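Local coordinates for fuculose-1-phosphate aldolase (PDB 4XXF), which is a zinc-containing enzyme of the class II aldolase/adducin family, with an AraD-like alpha/beta fold, that assembles from four copies of its chain, at residues I135-Q138 against D139-A142; L200-Q203 against C204-Q207. All blocks are in the same frame, centred on the assembly; numbering follows the deposited sequence.

Interaction 1. Residues I135-Q138 against D139-A142; sequences ITTQ and DSCA
T137 and S140 face each other across the start of a short 3-10 segment (139-142), in the loop between helix 121-127 and strand 147-150 of the AraD-like fold, and grip each other through two reciprocal hydrogen bonds. The T137 hydroxyl lies over the beginning of the turn, where OG1 takes the S140 N-H at 3.0 Å. In return, S140 OG donates to T137 O, 2.6 Å away, approaching in the carbonyl plane on a lone pair. With OG set between the backbone N and the carbonyl carbon (chi1 76°), the serine hydroxyl is folded back over the preceding residues. I135 packs beside this hydroxyl, its CG2 methyl 3.5 Å from S140 OG. T137 OG1 also bonds to Q203 on helix 190-213.

The extended Q138 and the D139 carboxylate instead leave the turn for the second subunit. Q138 packs on H181 there, with its side chain about 4 Å from a bound zinc ion. The D139 carboxylate makes a salt bridge to K124 and a hydrogen bond to the zinc ligand H119, both of that subunit, making it a second-shell residue of the metal site. At the turn itself, C141 N donates to Q138 O at 3.0 Å.

Interaction 2. Residues L200-Q203 against C204-Q207; sequences LEKQ and CQVQ
K202 starts with CG anti to the backbone N (chi1 -180°) and then bends twice, at chi2 (57°) and chi3 (64°), which curls its end round toward Q205, three residues further along the same helix. Helix 190-213, one of the long helices of the AraD-like alpha/beta fold, carries both groups. Q205 needs no such bend: it runs out extended, so the two chains lie side by side and point the same way. The ammonium NZ donates to Q205 OE1 at 2.8 Å, standing somewhat out of the amide plane, while K202 CE lies against the same oxygen at 3.4 Å. T121 of the second subunit is a further partner of NZ, and H40 of that subunit packs on the lysine, placing this part of the helix at the interface.

Q203 and V206 make the next pairing, on a different part of the helix surface. The glutamine is bent at chi2, which lays its amide against the valine, with NE2 3.7 Å from CG1; the two side chains cross at a slant. T137 holds the oxygen of this amide by a hydrogen bond. Its nitrogen donates to a water at 2.8 Å, which in turn donates to Q207 OE1 at 2.7 Å. The Q207 amide is bound at both ends, by A134 N through OE1 and by D211 through NE2. Elsewhere E201 turns its carboxylate to the start of helix 121-127, where it bonds to S120 and to the backbone of Y122 and G123.

Beneath these side chains the backbone follows the regular alpha-helical pattern of bonds four residues apart. The C204 side chain packs on L183 of strand 182-187, as do L200 and E201; in the backbone, C204 N donates to L200 O at 2.9 Å.

Both interactions are mostly buried and both reach the second subunit, but they rest on different backbones. Residues 135-142 form an irregular stretch that passes into a 3-10 segment, where side-chain-to-backbone hydrogen bonds between T137 and S140 add to the backbone ones; residues 200-207 are regular helix, with polar side chains bridging one another directly or through water. The two are in direct contact: S140 CB packs on Q203 CD at 3.5 Å, and T137 CG2 on V206 CG1 at 4.1 Å. Interaction 1 approaches the zinc site across the subunit boundary, whereas interaction 2 joins the loop and helix 121-127 to strand 182-187 of the central sheet.

Interaction 1. Residues I135-Q138 against D139-A142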
ATOM      1  N   ILE A 135      -6.519  22.035  10.642  1.00 13.97           N
ATOM      2  CA  ILE A 135      -6.810  21.276  11.849  1.00 15.00           C
ATOM      3  C   ILE A 135      -8.242  20.738  11.734  1.00 14.50           C
ATOM      4  O   ILE A 135      -9.212  21.377  12.157  1.00 16.21           O
ATOM      5  CB  ILE A 135      -6.598  22.128  13.121  1.00 16.49           C
ATOM      6  CG1 ILE A 135      -5.192  22.757  13.113  1.00 16.45           C
ATOM      7  CG2 ILE A 135      -6.810  21.280  14.373  1.00 16.08           C
ATOM      8  CD1 ILE A 135      -4.032  21.766  12.992  1.00 16.97           C
ATOM      9  N   THR A 136      -8.346  19.559  11.123  1.00 14.42           N
ATOM     10  CA  THR A 136      -9.629  18.984  10.712  1.00 14.88           C
ATOM     11  C   THR A 136      -9.915  17.606  11.322  1.00 16.05           C
ATOM     12  O   THR A 136     -10.960  17.019  11.053  1.00 15.79           O
ATOM     13  CB  THR A 136      -9.688  18.826   9.199  1.00 15.74           C
ATOM     14  OG1 THR A 136      -8.598  17.992   8.802  1.00 15.56           O
ATOM     15  CG2 THR A 136      -9.562  20.180   8.505  1.00 17.50           C
ATOM     16  N   THR A 137      -8.982  17.082  12.115  1.00 14.75           N
ATOM     17  CA  THR A 137      -9.172  15.794  12.783  1.00 15.11           C
ATOM     18  C   THR A 137      -8.693  15.882  14.218  1.00 15.16           C
ATOM     19  O   THR A 137      -7.870  16.733  14.563  1.00 14.76           O
ATOM     20  CB  THR A 137      -8.405  14.649  12.103  1.00 14.82           C
ATOM     21  OG1 THR A 137      -7.001  14.864  12.281  1.00 14.33           O
ATOM     22  CG2 THR A 137      -8.739  14.564  10.619  1.00 14.76           C
ATOM     23  N   GLN A 138      -9.191  14.988  15.062  1.00 15.78           N
ATOM     24  CA  GLN A 138      -8.732  14.950  16.440  1.00 15.97           C
ATOM     25  C   GLN A 138      -7.214  14.778  16.498  1.00 15.40           C
ATOM     26  O   GLN A 138      -6.526  15.495  17.226  1.00 15.23           O
ATOM     27  CB  GLN A 138      -9.432  13.826  17.184  1.00 17.33           C
ATOM     28  CG  GLN A 138      -9.003  13.696  18.617  1.00 24.93           C
ATOM     29  CD  GLN A 138      -9.841  12.692  19.368  1.00 31.52           C
ATOM     30  OE1 GLN A 138     -11.068  12.753  19.340  1.00 30.74           O
ATOM     31  NE2 GLN A 138      -9.182  11.744  20.029  1.00 40.61           N
ATOM     32  N   ASP A 139      -6.682  13.855  15.702  1.00 15.19           N
ATOM     33  CA  ASP A 139      -5.237  13.623  15.665  1.00 14.76           C
ATOM     34  C   ASP A 139      -4.451  14.879  15.280  1.00 14.10           C
ATOM     35  O   ASP A 139      -3.380  15.158  15.841  1.00 16.02           O
ATOM     36  CB  ASP A 139      -4.914  12.488  14.682  1.00 15.18           C
ATOM     37  CG  ASP A 139      -5.488  11.133  15.120  1.00 19.51           C
ATOM     38  OD1 ASP A 139      -5.499  10.821  16.329  1.00 23.42           O
ATOM     39  OD2 ASP A 139      -5.928  10.360  14.247  1.00 20.53           O
ATOM     40  N   SER A 140      -4.970  15.636  14.313  1.00 13.82           N
ATOM     41  CA  SER A 140      -4.301  16.862  13.873  1.00 13.38           C
ATOM     42  C   SER A 140      -4.194  17.914  14.972  1.00 13.58           C
ATOM     43  O   SER A 140      -3.375  18.823  14.878  1.00 13.38           O
ATOM     44  CB  SER A 140      -5.021  17.466  12.664  1.00 13.97           C
ATOM     45  OG  SER A 140      -6.215  18.119  13.033  1.00 14.38           O
ATOM     46  N   CYS A 141      -5.015  17.800  16.010  1.00 14.09           N
ATOM     47  CA  CYS A 141      -4.980  18.790  17.077  1.00 14.38           C
ATOM     48  C   CYS A 141      -3.678  18.737  17.866  1.00 15.54           C
ATOM     49  O   CYS A 141      -3.392  19.662  18.620  1.00 15.26           O
ATOM     50  CB  CYS A 141      -6.164  18.606  18.015  1.00 15.02           C
ATOM     51  SG  CYS A 141      -7.760  19.019  17.263  1.00 15.72           S
ATOM     52  N   ALA A 142      -2.882  17.681  17.692  1.00 14.20           N
ATOM     53  CA  ALA A 142      -1.543  17.660  18.270  1.00 15.42           C
ATOM     54  C   ALA A 142      -0.689  18.808  17.718  1.00 15.27           C
ATOM     55  O   ALA A 142       0.317  19.195  18.328  1.00 15.79           O
ATOM     56  CB  ALA A 142      -0.870  16.317  17.996  1.00 14.45           C
TER

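Interaction 2. Residues L200-Q203 against C204-Q207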
ATOM      1  N   LEU A 200       2.242  13.839  11.688  1.00 10.60           N
ATOM      2  CA  LEU A 200       2.193  14.913  10.693  1.00 10.82           C
ATOM      3  C   LEU A 200       2.119  14.334   9.283  1.00 10.24           C
ATOM      4  O   LEU A 200       1.340  14.819   8.463  1.00 11.18           O
ATOM      5  CB  LEU A 200       3.404  15.844  10.837  1.00 10.93           C
ATOM      6  CG  LEU A 200       3.429  17.099   9.963  1.00 10.57           C
ATOM      7  CD1 LEU A 200       2.172  17.927  10.176  1.00 13.48           C
ATOM      8  CD2 LEU A 200       4.660  17.900  10.306  1.00 13.09           C
ATOM      9  N   GLU A 201       2.896  13.290   9.008  1.00 10.13           N
ATOM     10  CA  GLU A 201       2.815  12.617   7.714  1.00 11.32           C
ATOM     11  C   GLU A 201       1.403  12.088   7.474  1.00 10.13           C
ATOM     12  O   GLU A 201       0.845  12.253   6.384  1.00 10.96           O
ATOM     13  CB  GLU A 201       3.845  11.485   7.630  1.00 11.72           C
ATOM     14  CG  GLU A 201       3.762  10.594   6.364  1.00 12.88           C
ATOM     15  CD  GLU A 201       4.185  11.264   5.071  1.00 14.02           C
ATOM     16  OE1 GLU A 201       4.639  12.434   5.096  1.00 13.56           O
ATOM     17  OE2 GLU A 201       4.079  10.583   4.028  1.00 14.01           O
ATOM     18  N   LYS A 202       0.809  11.489   8.503  1.00  9.74           N
ATOM     19  CA  LYS A 202      -0.559  10.989   8.380  1.00  9.29           C
ATOM     20  C   LYS A 202      -1.552  12.115   8.123  1.00  9.29           C
ATOM     21  O   LYS A 202      -2.427  11.980   7.256  1.00 10.78           O
ATOM     22  CB  LYS A 202      -0.962  10.207   9.634  1.00 10.94           C
ATOM     23  CG  LYS A 202      -2.389   9.636   9.589  1.00 10.99           C
ATOM     24  CD  LYS A 202      -2.653   8.713   8.406  1.00 12.34           C
ATOM     25  CE  LYS A 202      -1.793   7.454   8.447  1.00 11.58           C
ATOM     26  NZ  LYS A 202      -2.085   6.552   7.295  1.00 12.34           N
ATOM     27  N   GLN A 203      -1.444  13.238   8.835  1.00 10.55           N
ATOM     28  CA  GLN A 203      -2.413  14.292   8.605  1.00 10.57           C
ATOM     29  C   GLN A 203      -2.216  14.936   7.226  1.00  9.83           C
ATOM     30  O   GLN A 203      -3.192  15.363   6.611  1.00 10.71           O
ATOM     31  CB  GLN A 203      -2.367  15.346   9.708  1.00 11.92           C
ATOM     32  CG  GLN A 203      -3.493  16.376   9.571  1.00 12.90           C
ATOM     33  CD  GLN A 203      -4.893  15.781   9.605  1.00 12.27           C
ATOM     34  OE1 GLN A 203      -5.147  14.781  10.267  1.00 12.53           O
ATOM     35  NE2 GLN A 203      -5.811  16.414   8.898  1.00 14.76           N
ATOM     36  N   CYS A 204      -0.979  14.999   6.727  1.00 10.54           N
ATOM     37  CA  CYS A 204      -0.783  15.468   5.356  1.00  9.77           C
ATOM     38  C   CYS A 204      -1.486  14.535   4.365  1.00 10.89           C
ATOM     39  O   CYS A 204      -2.127  14.997   3.425  1.00 10.96           O
ATOM     40  CB  CYS A 204       0.703  15.561   5.022  1.00 10.95           C
ATOM     41  SG  CYS A 204       1.569  16.928   5.805  1.00 12.39           S
ATOM     42  N   GLN A 205      -1.368  13.227   4.589  1.00  9.72           N
ATOM     43  CA  GLN A 205      -2.065  12.245   3.776  1.00 10.52           C
ATOM     44  C   GLN A 205      -3.571  12.465   3.808  1.00 10.19           C
ATOM     45  O   GLN A 205      -4.243  12.448   2.770  1.00 10.82           O
ATOM     46  CB  GLN A 205      -1.727  10.837   4.260  1.00  9.98           C
ATOM     47  CG  GLN A 205      -2.340   9.723   3.409  1.00 11.45           C
ATOM     48  CD  GLN A 205      -2.102   8.359   4.005  1.00 10.49           C
ATOM     49  OE1 GLN A 205      -1.544   8.233   5.102  1.00 12.10           O
ATOM     50  NE2 GLN A 205      -2.503   7.319   3.278  1.00 13.17           N
ATOM     51  N   VAL A 206      -4.093  12.674   5.012  1.00 11.07           N
ATOM     52  CA  VAL A 206      -5.513  12.909   5.225  1.00 12.64           C
ATOM     53  C   VAL A 206      -5.973  14.182   4.505  1.00 10.32           C
ATOM     54  O   VAL A 206      -7.013  14.182   3.840  1.00 11.58           O
ATOM     55  CB  VAL A 206      -5.822  12.993   6.737  1.00 10.11           C
ATOM     56  CG1 VAL A 206      -7.174  13.621   6.983  1.00 12.96           C
ATOM     57  CG2 VAL A 206      -5.735  11.598   7.367  1.00 13.50           C
ATOM     58  N   GLN A 207      -5.205  15.258   4.610  1.00 10.92           N
ATOM     59  CA  GLN A 207      -5.604  16.498   3.958  1.00 11.69           C
ATOM     60  C   GLN A 207      -5.593  16.354   2.433  1.00 11.35           C
ATOM     61  O   GLN A 207      -6.490  16.868   1.769  1.00 11.70           O
ATOM     62  CB  GLN A 207      -4.714  17.676   4.377  1.00 11.85           C
ATOM     63  CG  GLN A 207      -5.143  18.984   3.676  1.00 14.13           C
ATOM     64  CD  GLN A 207      -4.787  20.254   4.415  1.00 14.79           C
ATOM     65  OE1 GLN A 207      -4.217  20.237   5.516  1.00 14.27           O
ATOM     66  NE2 GLN A 207      -5.115  21.376   3.797  1.00 15.95           N
TER
HETATM   67  O   HOH W   1      -5.188  18.800   7.543  1.00 14.98           O